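Local coordinates for nuclear polyadenylated rna-binding protein NAB2 (Saccharomyces cerevisiae, PDB 2V75) that binds the poly(A) tails of mRNAs, protecting them from the exosome, and takes part in tail-length control and in nuclear export, which requires its N-terminal domain, at residues 10-15 with 32-36; 14-18 with 66-71. All coordinates share one frame; numbering follows the deposited sequence.

Interaction 1. Residues 10-15 with 32-36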
loop_
_atom_site.group_PDB
_atom_site.type_symbol
_atom_site.label_atom_id
_atom_site.label_comp_id
_atom_site.label_asym_id
_atom_site.label_seq_id
_atom_site.Cartn_x
_atom_site.Cartn_y
_atom_site.Cartn_z
ATOM N N LEU A 10 -5.394 -2.586 -6.784
ATOM C CA LEU A 10 -4.275 -2.240 -5.911
ATOM C C LEU A 10 -4.611 -1.116 -4.923
ATOM O O LEU A 10 -4.232 -1.164 -3.760
ATOM C CB LEU A 10 -3.039 -1.905 -6.742
ATOM C CG LEU A 10 -1.779 -1.880 -5.903
ATOM C CD1 LEU A 10 -1.447 -3.198 -5.183
ATOM C CD2 LEU A 10 -0.596 -1.421 -6.755
ATOM N N LYS A 11 -5.364 -0.130 -5.383
ATOM C CA LYS A 11 -5.733 0.992 -4.515
ATOM C C LYS A 11 -6.607 0.462 -3.394
ATOM O O LYS A 11 -6.455 0.829 -2.245
ATOM C CB LYS A 11 -6.451 2.047 -5.315
ATOM C CG LYS A 11 -5.592 2.912 -6.243
ATOM C CD LYS A 11 -6.514 3.952 -6.935
ATOM C CE LYS A 11 -5.925 4.459 -8.226
ATOM N NZ LYS A 11 -6.977 5.031 -9.083
ATOM N N VAL A 12 -7.481 -0.476 -3.713
ATOM C CA VAL A 12 -8.323 -1.094 -2.667
ATOM C C VAL A 12 -7.481 -1.903 -1.701
ATOM O O VAL A 12 -7.583 -1.776 -0.481
ATOM C CB VAL A 12 -9.408 -1.986 -3.251
ATOM C CG1 VAL A 12 -10.036 -2.856 -2.156
ATOM C CG2 VAL A 12 -10.509 -1.161 -3.938
ATOM N N ILE A 13 -6.517 -2.649 -2.229
ATOM C CA ILE A 13 -5.674 -3.506 -1.383
ATOM C C ILE A 13 -4.807 -2.690 -0.460
ATOM O O ILE A 13 -4.636 -2.998 0.717
ATOM C CB ILE A 13 -4.786 -4.434 -2.236
ATOM C CG1 ILE A 13 -5.640 -5.577 -2.794
ATOM C CG2 ILE A 13 -3.590 -4.987 -1.431
ATOM C CD1 ILE A 13 -4.909 -6.305 -3.962
ATOM N N VAL A 14 -4.296 -1.584 -0.970
ATOM C CA VAL A 14 -3.506 -0.667 -0.122
ATOM C C VAL A 14 -4.351 -0.014 0.992
ATOM O O VAL A 14 -3.935 0.015 2.154
ATOM C CB VAL A 14 -2.773 0.362 -1.010
ATOM C CG1 VAL A 14 -2.031 1.445 -0.146
ATOM C CG2 VAL A 14 -1.745 -0.332 -1.896
ATOM N N ALA A 15 -5.528 0.482 0.631
ATOM C CA ALA A 15 -6.507 0.952 1.607
ATOM C C ALA A 15 -6.822 -0.084 2.691
ATOM O O ALA A 15 -6.971 0.271 3.852
ATOM C CB ALA A 15 -7.791 1.459 0.891
ATOM N N ALA A 32 -3.635 5.798 -0.286
ATOM C CA ALA A 32 -3.653 4.661 -1.202
ATOM C C ALA A 32 -3.459 5.118 -2.655
ATOM O O ALA A 32 -2.686 4.533 -3.430
ATOM C CB ALA A 32 -4.969 3.879 -1.051
ATOM N N GLU A 33 -4.111 6.201 -3.039
ATOM C CA GLU A 33 -3.966 6.694 -4.408
ATOM C C GLU A 33 -2.537 7.157 -4.654
ATOM O O GLU A 33 -1.998 6.976 -5.755
ATOM C CB GLU A 33 -4.941 7.830 -4.659
ATOM C CG GLU A 33 -6.373 7.335 -4.876
ATOM C CD GLU A 33 -6.793 7.341 -6.343
ATOM O OE1 GLU A 33 -5.945 7.634 -7.225
ATOM O OE2 GLU A 33 -7.996 7.092 -6.607
ATOM N N TYR A 34 -1.961 7.810 -3.656
ATOM C CA TYR A 34 -0.628 8.378 -3.829
ATOM C C TYR A 34 0.358 7.214 -3.959
ATOM O O TYR A 34 1.239 7.235 -4.825
ATOM C CB TYR A 34 -0.219 9.228 -2.638
ATOM C CG TYR A 34 0.825 10.253 -2.942
ATOM C CD1 TYR A 34 0.493 11.519 -3.339
ATOM C CD2 TYR A 34 2.163 9.950 -2.882
ATOM C CE1 TYR A 34 1.477 12.470 -3.640
ATOM C CE2 TYR A 34 3.122 10.877 -3.192
ATOM C CZ TYR A 34 2.797 12.127 -3.589
ATOM O OH TYR A 34 3.861 12.974 -3.871
ATOM N N ILE A 35 0.208 6.215 -3.109
ATOM C CA ILE A 35 1.066 5.027 -3.172
ATOM C C ILE A 35 1.026 4.333 -4.535
ATOM O O ILE A 35 2.058 4.061 -5.154
ATOM C CB ILE A 35 0.801 4.045 -2.012
ATOM C CG1 ILE A 35 1.246 4.685 -0.683
ATOM C CG2 ILE A 35 1.480 2.676 -2.316
ATOM C CD1 ILE A 35 0.912 3.807 0.537
ATOM N N VAL A 36 -0.166 4.139 -5.059
ATOM C CA VAL A 36 -0.305 3.493 -6.338
ATOM C C VAL A 36 0.235 4.343 -7.469
ATOM O O VAL A 36 0.818 3.807 -8.393
ATOM C CB VAL A 36 -1.759 3.090 -6.533
ATOM C CG1 VAL A 36 -2.025 2.669 -7.985
ATOM C CG2 VAL A 36 -2.093 2.025 -5.479
#
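In the all-helical, PWI-like N-terminal domain of Nab2, helices 7-18 and 28-40 pack through K11, V14 and A15 on one and A32, I35 and V36 on the other. The axes of the two segments approach to 8.7 Å and run 124° apart, an obliquely antiparallel crossing. The close approach is consistent with the small A32 at the crossing: its methyl CB sits over the backbone of the facing turn, 3.6 Å from K11 O, and the CA atoms of K11 and A32 are 5.4 Å apart. V14 turns its CG1 branch away from its own backbone N (chi1 174°), which brings that methyl to 3.8 Å from I35 CD1, with the CA of A32 equally near. V36 CG2 packs against helix 7-18, lying 3.7 Å from K11 CG and 3.9 Å from L10 CG. Beyond CG the lysine chain is extended, crossing V36 at about a right angle; NZ then stands 3.4 Å from both OE1 and OE2 of E33, two weak hydrogen bonds of a salt bridge. NZ also forms a salt bridge with E8, its stronger polar partner. Were K11 shortened to alanine, E8 and E33 would probably lose the cation they share and part of V36 would be uncovered. Helix 61-79 adjoins the apolar side, where A71 meets V14 and V67 meets I35, while L52 of helix 45-55 also touches I35.

Interaction 2. Residues 14-18 with 66-71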
loop_
_atom_site.group_PDB
_atom_site.type_symbol
_atom_site.label_atom_id
_atom_site.label_comp_id
_atom_site.label_asym_id
_atom_site.label_seq_id
_atom_site.Cartn_x
_atom_site.Cartn_y
_atom_site.Cartn_z
ATOM N N VAL A 14 -4.296 -1.584 -0.970
ATOM C CA VAL A 14 -3.506 -0.667 -0.122
ATOM C C VAL A 14 -4.351 -0.014 0.992
ATOM O O VAL A 14 -3.935 0.015 2.154
ATOM C CB VAL A 14 -2.773 0.362 -1.010
ATOM C CG1 VAL A 14 -2.031 1.445 -0.146
ATOM C CG2 VAL A 14 -1.745 -0.332 -1.896
ATOM N N ALA A 15 -5.528 0.482 0.631
ATOM C CA ALA A 15 -6.507 0.952 1.607
ATOM C C ALA A 15 -6.822 -0.084 2.691
ATOM O O ALA A 15 -6.971 0.271 3.852
ATOM C CB ALA A 15 -7.791 1.459 0.891
ATOM N N GLU A 16 -6.955 -1.355 2.322
ATOM C CA GLU A 16 -7.268 -2.386 3.299
ATOM C C GLU A 16 -6.118 -2.528 4.304
ATOM O O GLU A 16 -6.332 -2.700 5.519
ATOM C CB GLU A 16 -7.559 -3.722 2.602
ATOM C CG GLU A 16 -8.765 -3.684 1.746
ATOM C CD GLU A 16 -10.055 -3.606 2.526
ATOM O OE1 GLU A 16 -10.187 -4.170 3.640
ATOM O OE2 GLU A 16 -11.034 -3.108 1.939
ATOM N N LYS A 17 -4.911 -2.455 3.778
ATOM C CA LYS A 17 -3.698 -2.544 4.616
ATOM C C LYS A 17 -3.617 -1.354 5.567
ATOM O O LYS A 17 -3.478 -1.519 6.788
ATOM C CB LYS A 17 -2.474 -2.645 3.732
ATOM C CG LYS A 17 -1.116 -2.689 4.485
ATOM C CD LYS A 17 -0.938 -3.911 5.314
ATOM C CE LYS A 17 0.463 -3.841 5.944
ATOM N NZ LYS A 17 0.863 -5.093 6.576
ATOM N N LEU A 18 -3.797 -0.155 5.016
ATOM C CA LEU A 18 -3.835 1.084 5.826
ATOM C C LEU A 18 -4.897 1.056 6.923
ATOM O O LEU A 18 -4.690 1.493 8.073
ATOM C CB LEU A 18 -4.030 2.268 4.888
ATOM C CG LEU A 18 -2.914 2.554 3.879
ATOM C CD1 LEU A 18 -3.407 3.746 3.005
ATOM C CD2 LEU A 18 -1.585 2.851 4.603
ATOM N N ASN A 66 6.437 -1.392 5.559
ATOM C CA ASN A 66 5.556 -2.541 5.523
ATOM C C ASN A 66 4.442 -2.391 4.499
ATOM O O ASN A 66 4.146 -3.346 3.775
ATOM C CB ASN A 66 4.957 -2.758 6.885
ATOM C CG ASN A 66 4.065 -3.997 6.909
ATOM O OD1 ASN A 66 2.899 -3.942 7.301
ATOM N ND2 ASN A 66 4.637 -5.134 6.488
ATOM N N VAL A 67 3.824 -1.224 4.471
ATOM C CA VAL A 67 2.699 -0.943 3.577
ATOM C C VAL A 67 3.223 -1.002 2.155
ATOM O O VAL A 67 2.613 -1.646 1.296
ATOM C CB VAL A 67 2.052 0.403 3.820
ATOM C CG1 VAL A 67 0.996 0.712 2.696
ATOM C CG2 VAL A 67 1.439 0.434 5.252
ATOM N N VAL A 68 4.336 -0.324 1.908
ATOM C CA VAL A 68 4.936 -0.351 0.561
ATOM C C VAL A 68 5.340 -1.781 0.087
ATOM O O VAL A 68 5.066 -2.211 -1.066
ATOM C CB VAL A 68 6.072 0.711 0.441
ATOM C CG1 VAL A 68 6.789 0.518 -0.878
ATOM C CG2 VAL A 68 5.496 2.165 0.612
ATOM N N GLN A 69 6.043 -2.532 0.926
ATOM C CA GLN A 69 6.354 -3.940 0.680
ATOM C C GLN A 69 5.111 -4.745 0.320
ATOM O O GLN A 69 5.073 -5.498 -0.641
ATOM C CB GLN A 69 7.064 -4.506 1.924
ATOM C CG GLN A 69 8.448 -3.962 2.060
ATOM C CD GLN A 69 9.153 -4.478 3.310
ATOM O OE1 GLN A 69 8.533 -5.181 4.108
ATOM N NE2 GLN A 69 10.413 -4.106 3.485
ATOM N N THR A 70 4.039 -4.570 1.083
ATOM C CA THR A 70 2.823 -5.300 0.820
ATOM C C THR A 70 2.189 -4.913 -0.523
ATOM O O THR A 70 1.741 -5.788 -1.274
ATOM C CB THR A 70 1.784 -4.986 1.902
ATOM O OG1 THR A 70 2.313 -5.409 3.149
ATOM C CG2 THR A 70 0.414 -5.650 1.621
ATOM N N ALA A 71 2.268 -3.642 -0.855
ATOM C CA ALA A 71 1.734 -3.140 -2.112
ATOM C C ALA A 71 2.477 -3.781 -3.282
ATOM O O ALA A 71 1.840 -4.243 -4.200
ATOM C CB ALA A 71 1.894 -1.618 -2.203
#
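Segments 14-18 and 66-71 run nearly antiparallel, 149° between their directions, with axes 10.0 Å apart at closest approach and the nearest CA pairs being V14 with A71 and K17 with V67. That spacing is bridged by side chains. V67 offers both methyls to L18, whose CD2 comes in at about a right angle and ends 3.9 Å from V67 CG1. One turn back along helix 7-18, V14 places CG2 at 3.9 Å from A71 CB, so apolar pairs succeed one another along the buried side. K17 spans the other side. Its CG stands anti to the backbone N (chi1 178°) and the chain bends at chi2 (66°), passing V67 CG2 with its CG at 4.1 Å and carrying CE to 3.7 Å from T70 OG1. At its end NZ is modelled as donating to N66 OD1; that separation is implausibly short and OD1 also crowds CE, so the pairing is plausible but its exact geometry doubtful. The T70 hydroxyl is committed within its own helix, donating to N66 O at 2.8 Å; T70 N binds the same oxygen from the opposite face of the carbonyl plane. Helix 28-40 lies along the apolar side, with V31 on L18 and I39 on A71. F24 and I21, from the loop following helix 7-18, reach L18 and V67 respectively.

How the interactions relate
Both interactions use helix 7-18, which meets helix 28-40 in interaction 1 and helix 61-79 in interaction 2. Interaction 1 is a buried contact, five of its eight touching residues buried and E33 exposed; interaction 2 is only partly buried, four of seven, although its centre lies nearer that of the chain (about 3 Å against 5 Å). V14 is the common element, one methyl serving each helix most closely, and the interfaces merge into one core: I35 CD1 lies 3.8 Å from V67 CG1. Interaction 1 brings its helices closer, at an alanine, and ends in a weak ionic pair; interaction 2 keeps them farther apart, with valine and leucine between, and ends in a lysine beside a neutral amide.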